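Local atomic coordinates of DNA damage response protein Rtt109, putative (Neosartorya fumigata, PDB entry 5ZB9), a protein that probably transfers an acetyl group from acetyl-CoA to lysine side chains of histone H3. Residues R178-E183 with L321-P326. Sequence-based numbering, arbitrary orientation.
Sequences REYEPE and LVINPP
Y180 and E183 reach across to I323 and N324 in a buried contact, half apolar and half polar, between the loop that follows helix 162-177 and the end of strand 317-324 in the central mixed sheet of this p300-like acetyltransferase fold. Strand 202-208 lies between the two: it pairs antiparallel with 317-324, while A203, and S201 just before the strand, make backbone hydrogen bonds to E181. What meets here is therefore side chains reaching past a shared neighbour, and the nearest CA atoms, those of Y180 and I323, stay 7.8 Å apart.

The apolar half is a CH-pi contact. I323 CG2 sits over one face of the Y180 ring, 4.0 Å from its centroid and 25° off the normal, displaced toward the rim on the CE2 side. I323 CD1 lies over the same face, above the CE1-CZ side of the ring, 3.6 Å from Y180 CE1. Chi1 of I323, -64°, sets CG2 anti to the backbone N and CG1 anti to the carbonyl carbon, and both branches end over that one face. V124 of helix 111-127 packs against both side chains, and A203 touches them too.

In the polar half, the carboxylate of E183 and the amide of N324 lie nearly coplanar. Several bonds hold both groups: T204 and S202 bind the two carboxylate oxygens, R133 binds N324 OD1, and Q243 takes a second bond from ND2. Across the contact itself, N324 ND2 donates to the syn lone pair of E183 OE2 at 2.9 Å, with an N-H...O angle of 157°.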
ATOM      1  N   ARG A 178      13.061  -3.580   8.100  1.00 22.78           N
ATOM      2  CA  ARG A 178      14.274  -3.984   8.790  1.00 25.28           C
ATOM      3  C   ARG A 178      14.998  -5.168   8.152  1.00 30.02           C
ATOM      4  O   ARG A 178      15.952  -5.688   8.717  1.00 30.46           O
ATOM      5  CB  ARG A 178      13.946  -4.282  10.250  1.00 22.17           C
ATOM      6  CG  ARG A 178      13.552  -3.024  10.983  1.00 23.75           C
ATOM      7  CD  ARG A 178      13.357  -3.253  12.448  1.00 21.64           C
ATOM      8  NE  ARG A 178      12.796  -2.068  13.084  1.00 23.08           N
ATOM      9  CZ  ARG A 178      13.516  -1.031  13.484  1.00 25.76           C
ATOM     10  NH1 ARG A 178      14.832  -1.034  13.315  1.00 24.80           N
ATOM     11  NH2 ARG A 178      12.920   0.010  14.056  1.00 22.62           N
ATOM     12  N   GLU A 179      14.548  -5.582   6.973  1.00 31.61           N
ATOM     13  CA  GLU A 179      15.306  -6.523   6.161  1.00 31.79           C
ATOM     14  C   GLU A 179      16.355  -5.773   5.351  1.00 35.13           C
ATOM     15  O   GLU A 179      17.216  -6.381   4.722  1.00 39.53           O
ATOM     16  CB  GLU A 179      14.382  -7.314   5.233  1.00 35.40           C
ATOM     17  CG  GLU A 179      13.755  -8.535   5.899  1.00 41.93           C
ATOM     18  CD  GLU A 179      14.799  -9.494   6.463  1.00 61.84           C
ATOM     19  OE1 GLU A 179      15.099  -9.407   7.678  1.00 64.45           O
ATOM     20  OE2 GLU A 179      15.322 -10.334   5.689  1.00 66.02           O
ATOM     21  N   TYR A 180      16.273  -4.445   5.375  1.00 33.25           N
ATOM     22  CA  TYR A 180      17.167  -3.588   4.605  1.00 27.94           C
ATOM     23  C   TYR A 180      18.112  -2.816   5.510  1.00 29.88           C
ATOM     24  O   TYR A 180      17.893  -2.716   6.720  1.00 33.65           O
ATOM     25  CB  TYR A 180      16.363  -2.617   3.746  1.00 29.44           C
ATOM     26  CG  TYR A 180      15.476  -3.302   2.734  1.00 30.18           C
ATOM     27  CD1 TYR A 180      14.152  -3.600   3.027  1.00 27.84           C
ATOM     28  CD2 TYR A 180      15.964  -3.652   1.484  1.00 26.99           C
ATOM     29  CE1 TYR A 180      13.342  -4.230   2.102  1.00 26.48           C
ATOM     30  CE2 TYR A 180      15.166  -4.281   0.559  1.00 27.13           C
ATOM     31  CZ  TYR A 180      13.855  -4.570   0.869  1.00 30.60           C
ATOM     32  OH  TYR A 180      13.057  -5.201  -0.067  1.00 37.34           O
ATOM     33  N   GLU A 181      19.164  -2.264   4.920  1.00 31.77           N
ATOM     34  CA  GLU A 181      20.181  -1.559   5.692  1.00 35.26           C
ATOM     35  C   GLU A 181      19.702  -0.187   6.154  1.00 33.59           C
ATOM     36  O   GLU A 181      18.944   0.482   5.448  1.00 30.54           O
ATOM     37  CB  GLU A 181      21.460  -1.413   4.866  1.00 35.77           C
ATOM     38  CG  GLU A 181      22.170  -2.724   4.629  1.00 46.32           C
ATOM     39  CD  GLU A 181      22.429  -3.478   5.920  1.00 52.09           C
ATOM     40  OE1 GLU A 181      23.206  -2.972   6.761  1.00 51.78           O
ATOM     41  OE2 GLU A 181      21.844  -4.570   6.100  1.00 55.17           O
ATOM     42  N   PRO A 182      20.141   0.233   7.350  1.00 32.18           N
ATOM     43  CA  PRO A 182      19.849   1.583   7.844  1.00 30.00           C
ATOM     44  C   PRO A 182      20.425   2.653   6.931  1.00 35.12           C
ATOM     45  O   PRO A 182      21.361   2.389   6.180  1.00 42.56           O
ATOM     46  CB  PRO A 182      20.531   1.617   9.217  1.00 26.85           C
ATOM     47  CG  PRO A 182      20.620   0.194   9.628  1.00 33.51           C
ATOM     48  CD  PRO A 182      20.839  -0.584   8.357  1.00 28.53           C
ATOM     49  N   GLU A 183      19.864   3.852   6.992  1.00 41.05           N
ATOM     50  CA  GLU A 183      20.371   4.972   6.212  1.00 43.07           C
ATOM     51  C   GLU A 183      20.691   6.151   7.130  1.00 48.99           C
ATOM     52  O   GLU A 183      20.242   6.202   8.277  1.00 40.88           O
ATOM     53  CB  GLU A 183      19.363   5.373   5.137  1.00 33.24           C
ATOM     54  CG  GLU A 183      18.949   4.212   4.246  1.00 38.07           C
ATOM     55  CD  GLU A 183      17.966   4.613   3.153  1.00 40.56           C
ATOM     56  OE1 GLU A 183      16.927   5.234   3.479  1.00 35.64           O
ATOM     57  OE2 GLU A 183      18.235   4.304   1.967  1.00 36.92           O
ATOM     58  N   LEU A 321       7.232   3.703   2.848  1.00 15.53           N
ATOM     59  CA  LEU A 321       8.451   2.950   3.051  1.00 17.90           C
ATOM     60  C   LEU A 321       9.284   3.086   1.790  1.00 19.68           C
ATOM     61  O   LEU A 321       8.882   2.612   0.723  1.00 20.19           O
ATOM     62  CB  LEU A 321       8.151   1.484   3.357  1.00 16.49           C
ATOM     63  CG  LEU A 321       9.374   0.565   3.345  1.00 17.74           C
ATOM     64  CD1 LEU A 321      10.344   0.932   4.474  1.00 16.55           C
ATOM     65  CD2 LEU A 321       8.941  -0.886   3.433  1.00 13.23           C
ATOM     66  N   VAL A 322      10.423   3.761   1.891  1.00 16.38           N
ATOM     67  CA  VAL A 322      11.241   3.997   0.701  1.00 19.48           C
ATOM     68  C   VAL A 322      12.487   3.115   0.705  1.00 26.87           C
ATOM     69  O   VAL A 322      13.341   3.212   1.603  1.00 21.58           O
ATOM     70  CB  VAL A 322      11.659   5.477   0.571  1.00 21.96           C
ATOM     71  CG1 VAL A 322      12.485   5.691  -0.689  1.00 18.92           C
ATOM     72  CG2 VAL A 322      10.430   6.377   0.564  1.00 21.47           C
ATOM     73  N   ILE A 323      12.573   2.257  -0.309  1.00 21.35           N
ATOM     74  CA  ILE A 323      13.650   1.283  -0.433  1.00 27.55           C
ATOM     75  C   ILE A 323      14.634   1.670  -1.537  1.00 28.85           C
ATOM     76  O   ILE A 323      14.257   1.819  -2.700  1.00 25.99           O
ATOM     77  CB  ILE A 323      13.091  -0.127  -0.721  1.00 27.29           C
ATOM     78  CG1 ILE A 323      12.252  -0.614   0.465  1.00 25.44           C
ATOM     79  CG2 ILE A 323      14.221  -1.107  -1.046  1.00 25.95           C
ATOM     80  CD1 ILE A 323      11.436  -1.856   0.184  1.00 26.95           C
ATOM     81  N   ASN A 324      15.900   1.833  -1.169  1.00 29.69           N
ATOM     82  CA  ASN A 324      16.926   2.163  -2.152  1.00 35.61           C
ATOM     83  C   ASN A 324      17.798   0.953  -2.419  1.00 32.95           C
ATOM     84  O   ASN A 324      18.557   0.523  -1.551  1.00 38.30           O
ATOM     85  CB  ASN A 324      17.768   3.352  -1.685  1.00 31.51           C
ATOM     86  CG  ASN A 324      16.949   4.624  -1.566  1.00 35.13           C
ATOM     87  OD1 ASN A 324      16.514   5.183  -2.567  1.00 36.21           O
ATOM     88  ND2 ASN A 324      16.725   5.081  -0.336  1.00 36.08           N
ATOM     89  N   PRO A 325      17.680   0.389  -3.630  1.00 40.52           N
ATOM     90  CA  PRO A 325      18.376  -0.833  -4.032  1.00 48.78           C
ATOM     91  C   PRO A 325      19.882  -0.588  -4.186  1.00 52.50           C
ATOM     92  O   PRO A 325      20.298   0.576  -4.210  1.00 45.90           O
ATOM     93  CB  PRO A 325      17.717  -1.169  -5.369  1.00 39.92           C
ATOM     94  CG  PRO A 325      17.414   0.163  -5.945  1.00 44.17           C
ATOM     95  CD  PRO A 325      16.958   0.993  -4.764  1.00 46.47           C
ATOM     96  N   PRO A 326      20.688  -1.662  -4.274  1.00 57.04           N
ATOM     97  CA  PRO A 326      22.135  -1.467  -4.405  1.00 55.45           C
ATOM     98  C   PRO A 326      22.494  -0.596  -5.606  1.00 56.69           C
ATOM     99  O   PRO A 326      21.980  -0.808  -6.706  1.00 54.68           O
ATOM    100  CB  PRO A 326      22.667  -2.894  -4.577  1.00 59.51           C
ATOM    101  CG  PRO A 326      21.644  -3.758  -3.913  1.00 56.26           C
ATOM    102  CD  PRO A 326      20.331  -3.093  -4.205  1.00 53.29           C
TER
HETATM  103  O   HOH W   1      14.816   5.661   2.339  1.00 29.69           O